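Local coordinates for methylxanthine N1-demethylase NdmA (Pseudomonas putida, PDB 6ICN), which catalyses the N1-demethylation of caffeine to theobromine and formaldehyde, using NADH and oxygen, and carries a Rieske [2Fe-2S] cluster, at residues A[26-31]-A[178-183]; A[140-145]-A[153-158]; A[171-176]-A[266-271]; A[262-267]-A[294-299]. One frame throughout, in Å; residues are numbered along the deposited sequence.

In the fold
NdmA offers a worked example of how a Rieske oxygenase joins its parts. Contacts 3 and 4 share Leu266 and Phe267 of strand 263-274, in the seven-stranded antiparallel sheet of the catalytic domain, and both reach caffeine. Contact 1 ties the chain's start to helix 179-186, which follows strand 166-175 and touches contact 3. Contact 2, nested along the chain within the loop closed by contact 1, backs strand 140-144 of the Rieske domain and packs on strand 263-274. Contacts 1 and 4 lie about 27 Å apart, centre to centre, on opposite sides of the chain's centre, so the set spans from the N-terminal segment to the substrate pocket.

Contact 1: residues A[26-31]-A[178-183]; sequences DEREYL and TAERRW
Glu180 reaches from the first turn of its helix to Arg28 and Leu31. From CB the chain leaves beside the backbone N, with CG anti to the carbonyl carbon; the bend that follows (chi2 86°) turns the carboxylate toward residues 26-31. CD then stands 3.5 Å from Arg28 NH1, at the edge of the guanidinium and in its plane. At the tip the work is shared. OE1 lies 3.1 Å from Arg28 NH1 in a salt bridge, while OE2, a little out of the guanidinium plane, accepts a hydrogen bond from the same Arg28 NH1 at 3.2 Å, using its syn lone pair; with an N-H...O angle of 146° this bond is bent. One nitrogen thus faces both oxygens, and the two planes are turned 47° apart, unlike the coplanar two-nitrogen pairing of arginine and carboxylate. OE2 has a further grip, from a water that donates to it over 2.6 Å and also bonds Tyr30 OH. The helix, residues 179-186 of the catalytic domain, starts with a classical N-cap: Thr178 OG1 accepts from Arg181 N at 3.2 Å. The ion pair joins that helix to the 3-10 turn leading into strand 35-40 of the Rieske domain. Leu31 CD1 approaches Glu180 OE2 from the opposite direction, at 3.8 Å, and also rests on one face of the Arg28 guanidinium. Leu339 of helix 330-348 touches both Tyr30 and Glu180.

Contact 2: residues A[140-145]-A[153-158]; sequences LIWIRL and EIPYFS
Trp142 is the residue of strand 140-144 that meets Ile154 and Pro155. Before it, Ile141 bonds through its backbone to Val38 and Cys39 of strand 35-40. At Trp142 the side chain turns toward residues 153-158, with CG anti to the carbonyl carbon (chi1 -55°), and its indole is packed unequally along its length. The pyrrole end takes a methyl group squarely: Ile154 CG2 sits 3.8 Å from the centroid of the five-membered ring and 16° off the ring normal, a CH-pi contact, with Trp142 CE2 its nearest atom at 3.7 Å. The other branch of the same residue ends in Ile154 CD1, which lies 4.1 Å from Trp142 CB, so isoleucine straddles the root and the body of the ring. At the benzo end Pro155 comes in obliquely, its CD 3.5 Å from Trp142 CZ3 and its CG 3.7 Å from that same CZ3. The polar atom of the buried indole, NE1, is satisfied by Arg137 O. Further on, Arg144 NH2 forms a salt bridge with Asp133 of the adjacent strand 131-137, and NH1 hydrogen-bonds Thr152 OG1, just ahead of Glu153. The strand lies between strands 35-40 and 131-137: Ile143 faces Leu64 and Val66 of strand 62-69, whereas Leu140 and Trp142 pack against Val269 and Phe267 of strand 263-274 in the catalytic sheet.

Contact 3: residues A[171-176]-A[266-271]; sequences EPYWWD and LFNVSC. With CFF (caffeine), chain F.
Two torsions let Tyr173 meet Asn268. Tyr173 holds CG between the backbone N and the carbonyl carbon (chi1 60°), an uncommon setting that swings the ring over the sheet; Asn268 instead has CG opposite its N (chi1 -166°), which brings the amide up to the phenol. The two side chains cross at about a right angle, with ring and amide planes 42° apart. Asn268 ND2 then donates to Tyr173 OH over 2.8 Å, and the bond is fairly straight. The acceptor lies in the amide plane, and the nitrogen approaches the edge of the ring, near its plane. Arg182 NH2 of helix 179-186 also hydrogen-bonds Tyr173 OH, so two nitrogens converge on the oxygen and fix where the ring ends. Tyr173 CE2 rests 3.7 Å above one face of the Trp175 indole, toward its rim, and Phe304 stacks on the tyrosine ring. Two residues before Asn268, Leu266 CD1 lies over the face of caffeine, 3.4 Å from its C4 and 3.5 Å from its N9. The side chain of Tyr173 is about 9 Å from the cobalt ion held by His191, His196 and Asp307, and is thus a neighbour of the site and no ligand. Strand 277-286 runs between strands 166-175 and 263-274, so the tyrosine-asparagine bond spans the strand that separates them, beneath helix 179-186 and helix 293-313.

Contact 4: residues A[262-267]-A[294-299]; sequences SLHVLF and YLHIAF. With CFF (caffeine), chain F.
His264 brings its CE1 to His296, 3.7 Å from His296 ND1 and 4.1 Å from His296 CE1. The two imidazoles meet obliquely, centroids 5.4 Å apart and planes inclined by 42°. His296 ND1 lies near the plane of the His264 ring, at its edge. Each ring is sent across by its first torsion, His264 with CG trans to the backbone N (chi1 -165°), His296 with CG beside its N (chi1 -60°), so that the rings close the 10.6 Å between the CA atoms of His264 and His296. His296 NE2 is hydrogen-bonded to Asp291 OD2, which probably helps set the rotation of this ring. With the ND1 atoms of His264 and His296 4.5 Å apart, positive charge on both rings would probably be disfavoured, though Asp291 could ease it on His296. Leu266 CD2 lies at the edge of the His264 ring, in its plane. From the helix Phe299 CE2 reaches caffeine C8 at 4.1 Å, and C8 lies at the edge of the Phe299 ring. Tyr294 and Leu295 pack on Lys46 and Pro49 of a neighbouring subunit. A long helix, 293-313, laid against an antiparallel sheet with substrate between them is the helix-grip arrangement of Rieske oxygenase catalytic domains; farther along it come Asn300, Val303 and Phe304 of the caffeine pocket and Asp307 of the metal site.

Contact 1: residues A[26-31]-A[178-183]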
# COMPACT_ATOMS: atom_id res chain seq x y z
N ASP A 26 17.36 16.28 -31.93
CA ASP A 26 18.52 17.04 -32.40
C ASP A 26 18.76 18.30 -31.59
O ASP A 26 19.91 18.73 -31.44
CB ASP A 26 18.31 17.38 -33.88
CG ASP A 26 19.16 18.56 -34.33
OD1 ASP A 26 18.60 19.68 -34.45
OD2 ASP A 26 20.37 18.36 -34.56
N GLU A 27 17.69 18.90 -31.04
CA GLU A 27 17.80 20.11 -30.24
C GLU A 27 18.85 20.00 -29.14
O GLU A 27 19.44 21.01 -28.76
CB GLU A 27 16.44 20.41 -29.59
CG GLU A 27 15.34 20.80 -30.57
CD GLU A 27 15.55 22.21 -31.14
OE1 GLU A 27 15.48 23.18 -30.35
OE2 GLU A 27 15.78 22.32 -32.37
N ARG A 28 19.10 18.79 -28.64
CA ARG A 28 19.80 18.59 -27.38
C ARG A 28 21.24 18.17 -27.57
O ARG A 28 21.97 18.05 -26.58
CB ARG A 28 19.08 17.54 -26.53
CG ARG A 28 17.61 17.87 -26.29
CD ARG A 28 17.17 17.45 -24.86
NE ARG A 28 17.15 18.59 -23.96
CZ ARG A 28 17.16 18.50 -22.63
NH1 ARG A 28 17.13 19.61 -21.85
NH2 ARG A 28 17.22 17.31 -22.04
N GLU A 29 21.65 17.90 -28.81
CA GLU A 29 22.98 17.36 -29.04
C GLU A 29 24.06 18.27 -28.44
O GLU A 29 25.04 17.78 -27.86
CB GLU A 29 23.19 17.16 -30.54
CG GLU A 29 24.59 16.77 -30.94
CD GLU A 29 24.90 15.30 -30.72
OE1 GLU A 29 23.96 14.52 -30.40
OE2 GLU A 29 26.09 14.93 -30.87
N TYR A 30 23.87 19.59 -28.55
CA TYR A 30 24.91 20.51 -28.10
C TYR A 30 25.18 20.37 -26.60
O TYR A 30 26.30 20.61 -26.15
CB TYR A 30 24.54 21.95 -28.48
CG TYR A 30 23.61 22.68 -27.52
CD1 TYR A 30 22.24 22.42 -27.52
CD2 TYR A 30 24.09 23.64 -26.66
CE1 TYR A 30 21.39 23.09 -26.65
CE2 TYR A 30 23.26 24.33 -25.79
CZ TYR A 30 21.91 24.03 -25.78
OH TYR A 30 21.07 24.70 -24.92
N LEU A 31 24.17 19.95 -25.82
CA LEU A 31 24.38 19.80 -24.38
C LEU A 31 25.38 18.69 -24.03
O LEU A 31 25.95 18.72 -22.94
CB LEU A 31 23.04 19.53 -23.68
CG LEU A 31 22.06 20.70 -23.77
CD1 LEU A 31 20.70 20.30 -23.17
CD2 LEU A 31 22.62 21.90 -23.03
N THR A 178 12.46 20.33 -16.86
CA THR A 178 13.73 20.37 -17.58
C THR A 178 14.76 21.24 -16.86
O THR A 178 14.45 22.09 -16.03
CB THR A 178 13.52 20.89 -18.99
OG1 THR A 178 13.07 22.26 -18.92
CG2 THR A 178 12.53 20.02 -19.74
N ALA A 179 16.03 21.04 -17.24
CA ALA A 179 17.11 21.81 -16.64
C ALA A 179 17.00 23.29 -16.99
O ALA A 179 17.29 24.14 -16.16
CB ALA A 179 18.46 21.25 -17.07
N GLU A 180 16.55 23.61 -18.21
CA GLU A 180 16.32 25.00 -18.58
C GLU A 180 15.25 25.65 -17.70
O GLU A 180 15.43 26.77 -17.21
CB GLU A 180 15.94 25.09 -20.07
CG GLU A 180 17.04 24.65 -21.04
CD GLU A 180 17.06 23.12 -21.33
OE1 GLU A 180 16.29 22.33 -20.72
OE2 GLU A 180 17.88 22.71 -22.20
N ARG A 181 14.11 24.96 -17.49
CA ARG A 181 13.08 25.56 -16.65
C ARG A 181 13.54 25.67 -15.20
O ARG A 181 13.19 26.63 -14.51
CB ARG A 181 11.78 24.75 -16.77
CG ARG A 181 11.17 24.82 -18.18
CD ARG A 181 9.76 25.24 -18.07
NE ARG A 181 8.93 25.05 -19.26
CZ ARG A 181 8.33 26.06 -19.89
NH1 ARG A 181 8.52 27.31 -19.48
NH2 ARG A 181 7.53 25.82 -20.92
N ARG A 182 14.36 24.72 -14.74
CA ARG A 182 14.88 24.80 -13.38
C ARG A 182 15.82 25.99 -13.23
O ARG A 182 15.75 26.72 -12.23
CB ARG A 182 15.59 23.48 -13.02
CG ARG A 182 15.61 23.21 -11.52
CD ARG A 182 16.78 23.89 -10.82
NE ARG A 182 16.54 23.96 -9.38
CZ ARG A 182 15.78 24.88 -8.78
NH1 ARG A 182 15.20 25.85 -9.51
NH2 ARG A 182 15.60 24.85 -7.46
N TRP A 183 16.71 26.19 -14.20
CA TRP A 183 17.62 27.33 -14.17
C TRP A 183 16.85 28.64 -14.09
O TRP A 183 17.12 29.50 -13.24
CB TRP A 183 18.53 27.30 -15.40
CG TRP A 183 19.70 28.29 -15.36
CD1 TRP A 183 20.99 28.00 -15.05
CD2 TRP A 183 19.67 29.70 -15.66
NE1 TRP A 183 21.78 29.14 -15.12
CE2 TRP A 183 20.98 30.19 -15.51
CE3 TRP A 183 18.66 30.59 -16.06
CZ2 TRP A 183 21.32 31.54 -15.70
CZ3 TRP A 183 18.99 31.94 -16.27
CH2 TRP A 183 20.32 32.40 -16.09
O HOH W 1 18.68 23.84 -24.35

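Contact 2: residues A[140-145]-A[153-158]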
# COMPACT_ATOMS: atom_id res chain seq x y z
N LEU A 140 30.80 16.16 -6.03
CA LEU A 140 29.95 15.59 -7.06
C LEU A 140 30.81 14.88 -8.09
O LEU A 140 32.00 15.17 -8.26
CB LEU A 140 29.10 16.67 -7.74
CG LEU A 140 28.31 17.65 -6.86
CD1 LEU A 140 27.50 18.65 -7.69
CD2 LEU A 140 27.40 16.92 -5.88
N ILE A 141 30.17 13.98 -8.83
CA ILE A 141 30.79 13.29 -9.96
C ILE A 141 30.23 13.91 -11.23
O ILE A 141 29.00 13.98 -11.40
CB ILE A 141 30.51 11.78 -9.93
CG1 ILE A 141 31.04 11.15 -8.64
CG2 ILE A 141 31.07 11.10 -11.17
CD1 ILE A 141 32.51 11.30 -8.48
N TRP A 142 31.13 14.35 -12.12
CA TRP A 142 30.77 15.06 -13.35
C TRP A 142 31.15 14.24 -14.57
O TRP A 142 32.21 13.61 -14.60
CB TRP A 142 31.50 16.41 -13.42
CG TRP A 142 31.29 17.29 -12.25
CD1 TRP A 142 31.91 17.21 -11.02
CD2 TRP A 142 30.42 18.42 -12.19
NE1 TRP A 142 31.45 18.23 -10.21
CE2 TRP A 142 30.53 18.97 -10.90
CE3 TRP A 142 29.51 19.00 -13.10
CZ2 TRP A 142 29.81 20.10 -10.49
CZ3 TRP A 142 28.81 20.12 -12.70
CH2 TRP A 142 28.96 20.66 -11.41
N ILE A 143 30.30 14.25 -15.60
CA ILE A 143 30.54 13.53 -16.84
C ILE A 143 30.38 14.46 -18.03
O ILE A 143 29.43 15.25 -18.08
CB ILE A 143 29.61 12.30 -16.98
CG1 ILE A 143 29.96 11.25 -15.93
CG2 ILE A 143 29.72 11.69 -18.38
CD1 ILE A 143 28.98 10.07 -15.94
N ARG A 144 31.31 14.38 -18.99
CA ARG A 144 31.15 15.05 -20.28
C ARG A 144 31.05 13.99 -21.37
O ARG A 144 32.01 13.24 -21.59
CB ARG A 144 32.31 16.01 -20.58
CG ARG A 144 32.17 16.70 -21.95
CD ARG A 144 33.24 17.77 -22.14
NE ARG A 144 34.60 17.20 -22.05
CZ ARG A 144 35.70 17.94 -22.03
NH1 ARG A 144 35.63 19.26 -22.09
NH2 ARG A 144 36.90 17.35 -21.96
N LEU A 145 29.90 13.95 -22.04
CA LEU A 145 29.67 12.87 -23.00
C LEU A 145 30.47 13.04 -24.28
O LEU A 145 30.93 12.05 -24.86
CB LEU A 145 28.18 12.77 -23.33
CG LEU A 145 27.32 12.20 -22.19
CD1 LEU A 145 25.86 12.42 -22.51
CD2 LEU A 145 27.62 10.72 -22.00
N GLU A 153 34.53 23.35 -19.33
CA GLU A 153 35.11 22.97 -18.06
C GLU A 153 34.01 22.77 -17.03
O GLU A 153 32.87 23.19 -17.22
CB GLU A 153 36.10 24.01 -17.54
CG GLU A 153 37.41 23.98 -18.31
CD GLU A 153 38.47 24.86 -17.70
OE1 GLU A 153 39.67 24.52 -17.84
OE2 GLU A 153 38.12 25.90 -17.08
N ILE A 154 34.39 22.13 -15.93
CA ILE A 154 33.44 21.93 -14.84
C ILE A 154 33.04 23.27 -14.25
O ILE A 154 33.91 24.15 -14.04
CB ILE A 154 34.03 20.99 -13.76
CG1 ILE A 154 34.14 19.59 -14.35
CG2 ILE A 154 33.18 21.01 -12.48
CD1 ILE A 154 34.95 18.60 -13.52
N PRO A 155 31.75 23.50 -13.97
CA PRO A 155 31.28 24.77 -13.40
C PRO A 155 32.03 25.27 -12.17
O PRO A 155 32.62 24.50 -11.42
CB PRO A 155 29.82 24.45 -13.05
CG PRO A 155 29.41 23.49 -14.11
CD PRO A 155 30.63 22.63 -14.37
N TYR A 156 31.96 26.59 -11.97
CA TYR A 156 32.64 27.27 -10.88
C TYR A 156 31.77 27.30 -9.62
O TYR A 156 30.62 27.74 -9.66
CB TYR A 156 32.99 28.69 -11.34
CG TYR A 156 33.42 29.66 -10.26
CD1 TYR A 156 34.67 29.56 -9.66
CD2 TYR A 156 32.58 30.70 -9.86
CE1 TYR A 156 35.07 30.47 -8.68
CE2 TYR A 156 32.97 31.62 -8.89
CZ TYR A 156 34.22 31.50 -8.30
OH TYR A 156 34.60 32.41 -7.34
N PHE A 157 32.35 26.86 -8.51
CA PHE A 157 31.79 26.97 -7.17
C PHE A 157 32.73 27.85 -6.35
O PHE A 157 33.87 27.46 -6.10
CB PHE A 157 31.65 25.57 -6.56
CG PHE A 157 31.12 25.53 -5.14
CD1 PHE A 157 30.23 26.49 -4.67
CD2 PHE A 157 31.48 24.48 -4.31
CE1 PHE A 157 29.72 26.42 -3.35
CE2 PHE A 157 30.97 24.40 -3.00
CZ PHE A 157 30.10 25.37 -2.52
N SER A 158 32.25 29.03 -5.92
CA SER A 158 33.14 30.02 -5.32
C SER A 158 33.65 29.61 -3.94
O SER A 158 34.72 30.07 -3.51
CB SER A 158 32.43 31.38 -5.23
OG SER A 158 31.33 31.36 -4.32

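Contact 3: residues A[171-176]-A[266-271]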
# COMPACT_ATOMS: atom_id res chain seq x y z
N GLU A 171 21.36 16.08 -0.27
CA GLU A 171 20.96 14.97 -1.11
C GLU A 171 20.30 15.50 -2.38
O GLU A 171 19.61 16.52 -2.35
CB GLU A 171 20.00 14.05 -0.36
CG GLU A 171 20.75 13.23 0.69
CD GLU A 171 19.85 12.41 1.58
OE1 GLU A 171 18.61 12.44 1.38
OE2 GLU A 171 20.39 11.73 2.48
N PRO A 172 20.47 14.82 -3.51
CA PRO A 172 19.83 15.29 -4.74
C PRO A 172 18.31 15.26 -4.63
O PRO A 172 17.74 14.45 -3.90
CB PRO A 172 20.33 14.33 -5.82
CG PRO A 172 21.03 13.22 -5.10
CD PRO A 172 21.39 13.69 -3.73
N TYR A 173 17.66 16.15 -5.39
CA TYR A 173 16.20 16.20 -5.47
C TYR A 173 15.76 16.11 -6.93
O TYR A 173 16.34 16.75 -7.81
CB TYR A 173 15.63 17.46 -4.77
CG TYR A 173 16.09 18.79 -5.32
CD1 TYR A 173 17.35 19.32 -5.00
CD2 TYR A 173 15.25 19.55 -6.15
CE1 TYR A 173 17.76 20.55 -5.51
CE2 TYR A 173 15.66 20.79 -6.64
CZ TYR A 173 16.91 21.29 -6.32
OH TYR A 173 17.31 22.50 -6.84
N TRP A 174 14.75 15.29 -7.18
CA TRP A 174 14.32 15.01 -8.54
C TRP A 174 13.06 15.80 -8.86
O TRP A 174 12.11 15.80 -8.07
CB TRP A 174 14.03 13.52 -8.69
CG TRP A 174 15.24 12.68 -8.63
CD1 TRP A 174 15.98 12.36 -7.52
CD2 TRP A 174 15.85 12.02 -9.73
NE1 TRP A 174 17.02 11.54 -7.88
CE2 TRP A 174 16.96 11.31 -9.23
CE3 TRP A 174 15.57 11.96 -11.09
CZ2 TRP A 174 17.78 10.55 -10.04
CZ3 TRP A 174 16.39 11.19 -11.90
CH2 TRP A 174 17.48 10.50 -11.37
N TRP A 175 13.04 16.46 -10.02
CA TRP A 175 11.87 17.18 -10.48
C TRP A 175 11.46 16.71 -11.87
O TRP A 175 12.30 16.41 -12.72
CB TRP A 175 12.11 18.69 -10.55
CG TRP A 175 12.07 19.43 -9.25
CD1 TRP A 175 11.88 18.91 -8.00
CD2 TRP A 175 12.19 20.85 -9.09
NE1 TRP A 175 11.88 19.93 -7.06
CE2 TRP A 175 12.07 21.12 -7.71
CE3 TRP A 175 12.39 21.91 -9.97
CZ2 TRP A 175 12.14 22.42 -7.20
CZ3 TRP A 175 12.46 23.21 -9.46
CH2 TRP A 175 12.33 23.44 -8.09
N ASP A 176 10.15 16.68 -12.10
CA ASP A 176 9.60 16.45 -13.43
C ASP A 176 9.56 17.78 -14.19
O ASP A 176 8.51 18.33 -14.51
CB ASP A 176 8.20 15.83 -13.31
CG ASP A 176 7.63 15.40 -14.65
OD1 ASP A 176 8.30 14.65 -15.38
OD2 ASP A 176 6.49 15.80 -14.96
N LEU A 266 25.09 29.66 -2.34
CA LEU A 266 24.25 28.58 -2.86
C LEU A 266 24.78 28.16 -4.22
O LEU A 266 24.93 28.99 -5.13
CB LEU A 266 22.79 29.02 -2.99
CG LEU A 266 22.14 29.52 -1.71
CD1 LEU A 266 20.90 30.32 -2.06
CD2 LEU A 266 21.79 28.35 -0.79
N PHE A 267 25.06 26.87 -4.38
CA PHE A 267 25.53 26.33 -5.65
C PHE A 267 24.50 25.31 -6.10
O PHE A 267 24.32 24.26 -5.46
CB PHE A 267 26.92 25.72 -5.50
CG PHE A 267 27.44 25.07 -6.75
CD1 PHE A 267 27.98 25.84 -7.79
CD2 PHE A 267 27.42 23.69 -6.90
CE1 PHE A 267 28.49 25.24 -8.92
CE2 PHE A 267 27.92 23.07 -8.05
CZ PHE A 267 28.46 23.84 -9.06
N ASN A 268 23.78 25.63 -7.17
CA ASN A 268 22.71 24.77 -7.65
C ASN A 268 22.99 24.36 -9.08
O ASN A 268 23.30 25.21 -9.92
CB ASN A 268 21.35 25.48 -7.54
CG ASN A 268 20.17 24.52 -7.71
OD1 ASN A 268 19.67 24.37 -8.82
ND2 ASN A 268 19.75 23.85 -6.61
N VAL A 269 22.92 23.06 -9.37
CA VAL A 269 23.14 22.58 -10.73
C VAL A 269 22.18 21.41 -11.02
O VAL A 269 21.90 20.58 -10.15
CB VAL A 269 24.62 22.19 -10.94
CG1 VAL A 269 25.09 21.13 -9.90
CG2 VAL A 269 24.88 21.74 -12.38
N SER A 270 21.67 21.38 -12.25
CA SER A 270 20.70 20.37 -12.68
C SER A 270 21.38 19.37 -13.61
O SER A 270 22.03 19.77 -14.59
CB SER A 270 19.50 20.99 -13.41
OG SER A 270 18.83 21.97 -12.63
N CYS A 271 21.21 18.08 -13.33
CA CYS A 271 21.52 17.04 -14.29
C CYS A 271 20.34 16.84 -15.24
O CYS A 271 19.25 16.47 -14.79
CB CYS A 271 21.84 15.72 -13.60
SG CYS A 271 22.20 14.32 -14.72
N1 CFF F . 16.90 30.47 -4.42
C2 CFF F . 17.24 31.62 -3.76
C10 CFF F . 16.55 30.51 -5.82
C6 CFF F . 16.87 29.30 -3.77
N3 CFF F . 17.56 31.59 -2.44
O11 CFF F . 17.25 32.66 -4.34
C12 CFF F . 17.92 32.81 -1.73
C4 CFF F . 17.54 30.40 -1.78
C5 CFF F . 17.21 29.27 -2.43
N9 CFF F . 17.81 30.09 -0.51
O13 CFF F . 16.57 28.29 -4.35
N7 CFF F . 17.29 28.25 -1.55
C8 CFF F . 17.65 28.76 -0.36
C14 CFF F . 17.08 26.82 -1.55

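Contact 4: residues A[262-267]-A[294-299]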
# COMPACT_ATOMS: atom_id res chain seq x y z
N SER A 262 26.95 38.24 7.03
CA SER A 262 27.85 37.12 6.80
C SER A 262 27.56 36.49 5.44
O SER A 262 26.47 36.63 4.88
CB SER A 262 27.73 36.08 7.91
OG SER A 262 26.38 35.73 8.13
N LEU A 263 28.57 35.78 4.92
CA LEU A 263 28.49 35.22 3.57
C LEU A 263 27.76 33.88 3.59
O LEU A 263 27.96 33.05 4.48
CB LEU A 263 29.90 35.04 3.00
CG LEU A 263 30.03 34.47 1.59
CD1 LEU A 263 29.32 35.36 0.57
CD2 LEU A 263 31.49 34.27 1.20
N HIS A 264 26.88 33.69 2.61
CA HIS A 264 26.14 32.44 2.41
C HIS A 264 26.16 32.18 0.91
O HIS A 264 25.78 33.06 0.13
CB HIS A 264 24.71 32.56 2.96
CG HIS A 264 23.99 31.25 3.12
ND1 HIS A 264 23.80 30.64 4.35
CD2 HIS A 264 23.38 30.45 2.21
CE1 HIS A 264 23.12 29.51 4.18
NE2 HIS A 264 22.85 29.38 2.89
N VAL A 265 26.63 31.00 0.49
CA VAL A 265 26.78 30.68 -0.93
C VAL A 265 25.86 29.52 -1.27
O VAL A 265 25.86 28.50 -0.57
CB VAL A 265 28.23 30.33 -1.29
CG1 VAL A 265 28.37 30.11 -2.79
CG2 VAL A 265 29.19 31.43 -0.81
N LEU A 266 25.09 29.66 -2.34
CA LEU A 266 24.25 28.58 -2.86
C LEU A 266 24.78 28.16 -4.22
O LEU A 266 24.93 28.99 -5.13
CB LEU A 266 22.79 29.02 -2.99
CG LEU A 266 22.14 29.52 -1.71
CD1 LEU A 266 20.90 30.32 -2.06
CD2 LEU A 266 21.79 28.35 -0.79
N PHE A 267 25.06 26.87 -4.38
CA PHE A 267 25.53 26.33 -5.65
C PHE A 267 24.50 25.31 -6.10
O PHE A 267 24.32 24.26 -5.46
CB PHE A 267 26.92 25.72 -5.50
CG PHE A 267 27.44 25.07 -6.75
CD1 PHE A 267 27.98 25.84 -7.79
CD2 PHE A 267 27.42 23.69 -6.90
CE1 PHE A 267 28.49 25.24 -8.92
CE2 PHE A 267 27.92 23.07 -8.05
CZ PHE A 267 28.46 23.84 -9.06
N TYR A 294 20.88 21.57 9.86
CA TYR A 294 19.50 21.20 9.53
C TYR A 294 18.54 22.37 9.60
O TYR A 294 17.46 22.31 9.01
CB TYR A 294 19.06 20.06 10.45
CG TYR A 294 19.95 18.88 10.21
CD1 TYR A 294 19.79 18.10 9.07
CD2 TYR A 294 21.02 18.58 11.06
CE1 TYR A 294 20.62 17.04 8.80
CE2 TYR A 294 21.86 17.51 10.80
CZ TYR A 294 21.64 16.75 9.66
OH TYR A 294 22.46 15.69 9.37
N LEU A 295 18.90 23.45 10.30
CA LEU A 295 18.20 24.71 10.13
C LEU A 295 18.19 25.11 8.66
O LEU A 295 17.14 25.43 8.09
CB LEU A 295 18.89 25.79 10.96
CG LEU A 295 18.27 27.18 10.85
CD1 LEU A 295 16.88 27.20 11.48
CD2 LEU A 295 19.18 28.18 11.54
N HIS A 296 19.35 25.02 8.02
CA HIS A 296 19.46 25.44 6.62
C HIS A 296 18.88 24.40 5.67
O HIS A 296 18.21 24.77 4.71
CB HIS A 296 20.93 25.73 6.32
CG HIS A 296 21.47 26.82 7.20
ND1 HIS A 296 21.17 28.14 6.98
CD2 HIS A 296 22.18 26.77 8.35
CE1 HIS A 296 21.73 28.87 7.94
NE2 HIS A 296 22.34 28.06 8.78
N ILE A 297 19.15 23.12 5.92
CA ILE A 297 18.62 22.07 5.04
C ILE A 297 17.11 22.12 5.04
O ILE A 297 16.47 22.03 3.98
CB ILE A 297 19.15 20.69 5.46
CG1 ILE A 297 20.65 20.59 5.18
CG2 ILE A 297 18.41 19.58 4.68
CD1 ILE A 297 21.35 19.42 5.92
N ALA A 298 16.49 22.29 6.21
CA ALA A 298 15.04 22.33 6.26
C ALA A 298 14.51 23.53 5.49
O ALA A 298 13.49 23.42 4.78
CB ALA A 298 14.56 22.36 7.71
N PHE A 299 15.18 24.68 5.62
CA PHE A 299 14.77 25.88 4.89
C PHE A 299 14.91 25.67 3.38
O PHE A 299 13.98 25.98 2.61
CB PHE A 299 15.61 27.08 5.33
CG PHE A 299 15.20 28.35 4.66
CD1 PHE A 299 14.11 29.07 5.12
CD2 PHE A 299 15.90 28.82 3.56
CE1 PHE A 299 13.72 30.25 4.49
CE2 PHE A 299 15.51 29.99 2.93
CZ PHE A 299 14.43 30.70 3.39
N1 CFF F . 16.90 30.47 -4.42
C2 CFF F . 17.24 31.62 -3.76
C10 CFF F . 16.55 30.51 -5.82
C6 CFF F . 16.87 29.30 -3.77
N3 CFF F . 17.56 31.59 -2.44
O11 CFF F . 17.25 32.66 -4.34
C12 CFF F . 17.92 32.81 -1.73
C4 CFF F . 17.54 30.40 -1.78
C5 CFF F . 17.21 29.27 -2.43
N9 CFF F . 17.81 30.09 -0.51
O13 CFF F . 16.57 28.29 -4.35
N7 CFF F . 17.29 28.25 -1.55
C8 CFF F . 17.65 28.76 -0.36
C14 CFF F . 17.08 26.82 -1.55